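Local atomic coordinates of transcriptional regulatory protein RcsB (Salmonella enterica subsp. enterica serovar Typhimurium, PDB entry 6EO3), a protein that probably acts as the DNA-binding response regulator of the Rcs signalling system, controlling transcription of numerous genes with or without its partner RcsA. Residues 52-57 with 82-87; 105-110 with 129-134. The protein carries 1 engineered substitution. All coordinates share one frame; numbering follows the deposited sequence.

How the contacts relate
From the N terminus, the chain has already laid down strands 4-9 and 29-35 when it enters contact 1. Strand 52-56 runs out, helix 68-77 carries the chain back, and 82-87 returns parallel beside it, closing a beta-alpha-beta loop. Helix 92-99 then leads to strand 105-108, where contact 2 opens; it closes after helix 112-125, when 129-134 comes back against that strand. The contacts follow in series, neither nested nor crossed. They meet inside one sheet: Val85 N is 2.8 Å from Gly105 O and Thr87 O is 2.8 Å from Lys109 N, both probable hydrogen bonds. Together they join the sheet's interior to its 105-108 edge and the start of helix 132-139.

Contact 1: residues 52-57 with 82-87; sequences VLITDL and SIIVLT
Val52 and Ile84 set the pattern on one face of this parallel pair: the CG2 branch of Val52 slants toward the outer end of Ile84, meeting its CD1 at 4.1 Å. CD1 of Ile84 is anti to CA (chi2 167°), which stretches the chain out to its tip. Farther along the same face Ile54 presents CG2 to Leu86 CD2, again at 4.1 Å and again at a slant, and helix 112-125 packs over Ile84 and Leu86. On the other face helix 68-77 lies against Thr55, Ile83 and Val85, with Ile71 touching both Thr55 and Val85. Leu57, just past the strand, runs alongside Thr87 and points the same way, its CD2 3.9 Å from Thr87 OG1, while its CB meets Val85 CG1 at 4.1 Å. The hydroxyl of Thr87 takes a hydrogen bond from Asn89 N.

Between these two layers of side chains the backbones are pinned by five hydrogen bonds in parallel register, from Leu53 N to Ser82 O at 2.9 Å through Leu86 N to Thr55 O at 2.7 Å. The last, Leu57 N to Leu86 O, is more bent (139° at the hydrogen).

Asp56, the predicted phosphorylation site and unmodified here, has CG anti to its own N (chi1 -180°), which carries OD1 to 3.2 Å from Leu86 O. Two acceptors so close gain nothing from each other; the salt bridge from Lys109 to OD1 probably offsets their repulsion, while Asp11 places a second carboxylate near OD2. A greasy two-sided core thus ends in an acidic cluster, consistent with the phospho-acceptor pocket of receiver domains.

Contact 2: residues 105-110 with 129-134; sequences GIVLKQ and FTPESV
Val134, in the first turn of helix 132-139, sets its side chain on Ile106 and Leu108 of strand 105-108. Its CB is directed toward the strand, and the contact is shared by the two methyls. CG1, anti to the backbone N (chi1 172°), ends 3.7 Å from CG2 of Ile106, whose side chain it crosses at about a right angle. CG2 goes the other way along the strand, touching Leu108 CG at 3.9 Å and standing equally far from Ile106 O. The valine therefore straddles residues 106 and 108, whose side chains sit on the same side of the strand. Beside it, Ser133 offers only its CB to Leu108, 3.8 Å from CD1; its hydroxyl is hydrogen-bonded to Asp115 of helix 112-125.

Val107 looks to the opposite side, and its CG2 comes up to the edge of the Phe129 ring, near the ring plane and 4.0 Å from CD2. Pro131 packs closer to the backbone, its CD 3.2 Å from Ile106 O. It is also the N-cap residue: its carbonyl receives the N-H of Val134, starting the helix that aims that valine at the strand.

Where the two segments first meet, Ile106 N gives a hydrogen bond to Phe129 O at 3.2 Å, meeting the carbonyl almost end-on (C=O...N 178°), a single bridge that adds no full strand. Helix 112-125 packs against Phe129 and Pro131, and Leu95, Val98 and Leu99 of helix 92-99 pack on Ile106. This is an edge strand of the CheY-like receiver fold, clasped by the segment that follows its last helix and leads on toward the LuxR-type helix-turn-helix domain.

Contact 1: residues 52-57 with 82-87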
loop_
_atom_site.group_PDB
_atom_site.type_symbol
_atom_site.label_atom_id
_atom_site.label_comp_id
_atom_site.label_asym_id
_atom_site.label_seq_id
_atom_site.Cartn_x
_atom_site.Cartn_y
_atom_site.Cartn_z
ATOM N N VAL A 52 -23.876 -5.132 17.939
ATOM C CA VAL A 52 -23.093 -4.056 17.348
ATOM C C VAL A 52 -22.198 -3.394 18.378
ATOM O O VAL A 52 -22.565 -3.212 19.541
ATOM C CB VAL A 52 -23.980 -3.010 16.603
ATOM C CG1 VAL A 52 -25.249 -2.705 17.365
ATOM C CG2 VAL A 52 -23.220 -1.711 16.307
ATOM N N LEU A 53 -21.005 -3.057 17.912
ATOM C CA LEU A 53 -20.019 -2.317 18.671
ATOM C C LEU A 53 -19.896 -0.958 18.031
ATOM O O LEU A 53 -19.727 -0.855 16.824
ATOM C CB LEU A 53 -18.675 -3.027 18.585
ATOM C CG LEU A 53 -17.403 -2.322 19.053
ATOM C CD1 LEU A 53 -17.484 -1.957 20.527
ATOM C CD2 LEU A 53 -16.224 -3.254 18.788
ATOM N N ILE A 54 -19.998 0.081 18.841
ATOM C CA ILE A 54 -19.729 1.427 18.394
ATOM C C ILE A 54 -18.434 1.815 19.088
ATOM O O ILE A 54 -18.401 1.995 20.314
ATOM C CB ILE A 54 -20.876 2.391 18.753
ATOM C CG1 ILE A 54 -22.180 1.904 18.115
ATOM C CG2 ILE A 54 -20.572 3.798 18.259
ATOM C CD1 ILE A 54 -23.419 2.509 18.732
ATOM N N THR A 55 -17.368 1.913 18.296
ATOM C CA THR A 55 -16.039 2.159 18.829
ATOM C C THR A 55 -15.304 3.329 18.161
ATOM O O THR A 55 -15.392 3.564 16.955
ATOM C CB THR A 55 -15.135 0.908 18.755
ATOM O OG1 THR A 55 -13.868 1.214 19.349
ATOM C CG2 THR A 55 -14.907 0.446 17.304
ATOM N N ASP A 56 -14.566 4.039 18.996
ATOM C CA ASP A 56 -13.666 5.068 18.572
ATOM C C ASP A 56 -12.495 4.409 17.855
ATOM O O ASP A 56 -12.041 3.326 18.229
ATOM C CB ASP A 56 -13.184 5.837 19.793
ATOM C CG ASP A 56 -12.229 6.963 19.456
ATOM O OD1 ASP A 56 -12.211 7.461 18.294
ATOM O OD2 ASP A 56 -11.506 7.370 20.398
ATOM N N LEU A 57 -12.025 5.067 16.805
ATOM C CA LEU A 57 -10.929 4.552 16.025
ATOM C C LEU A 57 -9.622 4.574 16.806
ATOM O O LEU A 57 -8.792 3.707 16.621
ATOM C CB LEU A 57 -10.792 5.360 14.734
ATOM C CG LEU A 57 -9.884 4.782 13.638
ATOM C CD1 LEU A 57 -10.067 3.274 13.464
ATOM C CD2 LEU A 57 -10.165 5.516 12.333
ATOM N N SER A 82 -21.502 -6.628 14.274
ATOM C CA SER A 82 -21.571 -5.478 13.388
ATOM C C SER A 82 -20.837 -4.296 14.018
ATOM O O SER A 82 -21.053 -3.983 15.187
ATOM C CB SER A 82 -23.022 -5.112 13.123
ATOM O OG SER A 82 -23.616 -6.084 12.293
ATOM N N ILE A 83 -19.976 -3.644 13.244
ATOM C CA ILE A 83 -19.092 -2.598 13.781
ATOM C C ILE A 83 -19.341 -1.255 13.118
ATOM O O ILE A 83 -19.192 -1.121 11.910
ATOM C CB ILE A 83 -17.600 -2.972 13.602
ATOM C CG1 ILE A 83 -17.302 -4.314 14.269
ATOM C CG2 ILE A 83 -16.700 -1.911 14.211
ATOM C CD1 ILE A 83 -16.005 -4.944 13.829
ATOM N N ILE A 84 -19.712 -0.266 13.925
ATOM C CA ILE A 84 -19.735 1.132 13.485
ATOM C C ILE A 84 -18.511 1.816 14.054
ATOM O O ILE A 84 -18.399 1.954 15.262
ATOM C CB ILE A 84 -21.003 1.883 13.960
ATOM C CG1 ILE A 84 -22.251 1.192 13.410
ATOM C CG2 ILE A 84 -20.983 3.348 13.521
ATOM C CD1 ILE A 84 -23.531 1.666 14.058
ATOM N N VAL A 85 -17.601 2.260 13.188
ATOM C CA VAL A 85 -16.449 3.037 13.636
ATOM C C VAL A 85 -16.799 4.526 13.800
ATOM O O VAL A 85 -17.364 5.157 12.925
ATOM C CB VAL A 85 -15.235 2.840 12.712
ATOM C CG1 VAL A 85 -14.145 3.860 13.005
ATOM C CG2 VAL A 85 -14.679 1.445 12.908
ATOM N N LEU A 86 -16.433 5.068 14.948
ATOM C CA LEU A 86 -16.734 6.433 15.300
ATOM C C LEU A 86 -15.409 7.173 15.352
ATOM O O LEU A 86 -14.527 6.813 16.125
ATOM C CB LEU A 86 -17.447 6.458 16.655
ATOM C CG LEU A 86 -18.327 7.657 17.000
ATOM C CD1 LEU A 86 -19.505 7.800 16.051
ATOM C CD2 LEU A 86 -18.827 7.533 18.437
ATOM N N THR A 87 -15.243 8.186 14.513
ATOM C CA THR A 87 -13.954 8.843 14.444
ATOM C C THR A 87 -14.045 10.363 14.345
ATOM O O THR A 87 -14.964 10.932 13.771
ATOM C CB THR A 87 -13.077 8.281 13.297
ATOM O OG1 THR A 87 -11.764 8.877 13.347
ATOM C CG2 THR A 87 -13.712 8.536 11.935
#

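Contact 2: residues 105-110 with 129-134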
loop_
_atom_site.group_PDB
_atom_site.type_symbol
_atom_site.label_atom_id
_atom_site.label_comp_id
_atom_site.label_asym_id
_atom_site.label_seq_id
_atom_site.Cartn_x
_atom_site.Cartn_y
_atom_site.Cartn_z
ATOM N N GLY A 105 -20.422 0.312 9.297
ATOM C CA GLY A 105 -20.631 1.758 9.266
ATOM C C GLY A 105 -19.455 2.579 9.746
ATOM O O GLY A 105 -18.670 2.132 10.575
ATOM N N ILE A 106 -19.329 3.790 9.213
ATOM C CA ILE A 106 -18.406 4.777 9.767
ATOM C C ILE A 106 -19.143 6.109 9.950
ATOM O O ILE A 106 -19.932 6.509 9.089
ATOM C CB ILE A 106 -17.147 4.935 8.891
ATOM C CG1 ILE A 106 -16.049 5.667 9.661
ATOM C CG2 ILE A 106 -17.471 5.663 7.597
ATOM C CD1 ILE A 106 -14.723 5.699 8.924
ATOM N N VAL A 107 -18.892 6.773 11.079
ATOM C CA VAL A 107 -19.610 7.990 11.456
ATOM C C VAL A 107 -18.639 9.003 12.064
ATOM O O VAL A 107 -17.794 8.656 12.895
ATOM C CB VAL A 107 -20.745 7.680 12.466
ATOM C CG1 VAL A 107 -21.412 8.952 12.982
ATOM C CG2 VAL A 107 -21.791 6.765 11.845
ATOM N N LEU A 108 -18.764 10.259 11.649
ATOM C CA LEU A 108 -17.939 11.326 12.206
ATOM C C LEU A 108 -18.484 11.678 13.560
ATOM O O LEU A 108 -19.680 11.962 13.709
ATOM C CB LEU A 108 -17.918 12.554 11.298
ATOM C CG LEU A 108 -17.168 12.328 9.987
ATOM C CD1 LEU A 108 -17.279 13.564 9.123
ATOM C CD2 LEU A 108 -15.704 12.007 10.241
ATOM N N LYS A 109 -17.594 11.653 14.547
ATOM C CA LYS A 109 -17.976 11.798 15.949
ATOM C C LYS A 109 -18.648 13.146 16.202
ATOM O O LYS A 109 -19.557 13.247 17.022
ATOM C CB LYS A 109 -16.739 11.624 16.843
ATOM C CG LYS A 109 -17.034 11.261 18.295
ATOM C CD LYS A 109 -15.767 11.219 19.146
ATOM C CE LYS A 109 -14.833 10.105 18.710
ATOM N NZ LYS A 109 -13.751 9.829 19.695
ATOM N N GLN A 110 -18.221 14.166 15.463
ATOM C CA GLN A 110 -18.797 15.508 15.570
ATOM C C GLN A 110 -20.294 15.544 15.235
ATOM O O GLN A 110 -20.983 16.507 15.601
ATOM C CB GLN A 110 -18.072 16.494 14.646
ATOM C CG GLN A 110 -16.587 16.665 14.895
ATOM C CD GLN A 110 -15.735 15.685 14.108
ATOM O OE1 GLN A 110 -16.198 14.613 13.699
ATOM N NE2 GLN A 110 -14.471 16.032 13.918
ATOM N N PHE A 129 -23.844 1.985 6.268
ATOM C CA PHE A 129 -23.939 3.420 6.539
ATOM C C PHE A 129 -22.681 4.274 6.406
ATOM O O PHE A 129 -21.728 4.148 7.166
ATOM C CB PHE A 129 -24.534 3.651 7.918
ATOM C CG PHE A 129 -25.047 5.038 8.110
ATOM C CD1 PHE A 129 -26.127 5.486 7.369
ATOM C CD2 PHE A 129 -24.459 5.893 9.020
ATOM C CE1 PHE A 129 -26.615 6.764 7.528
ATOM C CE2 PHE A 129 -24.945 7.175 9.193
ATOM C CZ PHE A 129 -26.026 7.613 8.440
ATOM N N THR A 130 -22.736 5.172 5.434
ATOM C CA THR A 130 -21.881 6.333 5.371
ATOM C C THR A 130 -22.863 7.500 5.347
ATOM O O THR A 130 -23.639 7.618 4.401
ATOM C CB THR A 130 -21.014 6.328 4.092
ATOM O OG1 THR A 130 -21.832 6.580 2.941
ATOM C CG2 THR A 130 -20.319 4.984 3.906
ATOM N N PRO A 131 -22.883 8.337 6.401
ATOM C CA PRO A 131 -23.791 9.487 6.354
ATOM C C PRO A 131 -23.294 10.543 5.382
ATOM O O PRO A 131 -22.151 10.452 4.906
ATOM C CB PRO A 131 -23.748 10.035 7.783
ATOM C CG PRO A 131 -22.438 9.582 8.334
ATOM C CD PRO A 131 -22.101 8.291 7.652
ATOM N N GLU A 132 -24.141 11.540 5.118
ATOM C CA GLU A 132 -23.829 12.635 4.184
ATOM C C GLU A 132 -22.427 13.211 4.417
ATOM O O GLU A 132 -21.635 13.341 3.491
ATOM C CB GLU A 132 -24.876 13.736 4.300
ATOM N N SER A 133 -22.147 13.539 5.674
ATOM C CA SER A 133 -20.854 14.069 6.123
ATOM C C SER A 133 -19.659 13.278 5.576
ATOM O O SER A 133 -18.655 13.845 5.156
ATOM C CB SER A 133 -20.808 14.025 7.659
ATOM O OG SER A 133 -22.086 13.711 8.211
ATOM N N VAL A 134 -19.793 11.957 5.606
ATOM C CA VAL A 134 -18.728 11.039 5.224
ATOM C C VAL A 134 -18.660 10.824 3.712
ATOM O O VAL A 134 -17.579 10.864 3.118
ATOM C CB VAL A 134 -18.907 9.676 5.933
ATOM C CG1 VAL A 134 -17.926 8.641 5.403
ATOM C CG2 VAL A 134 -18.741 9.836 7.430
#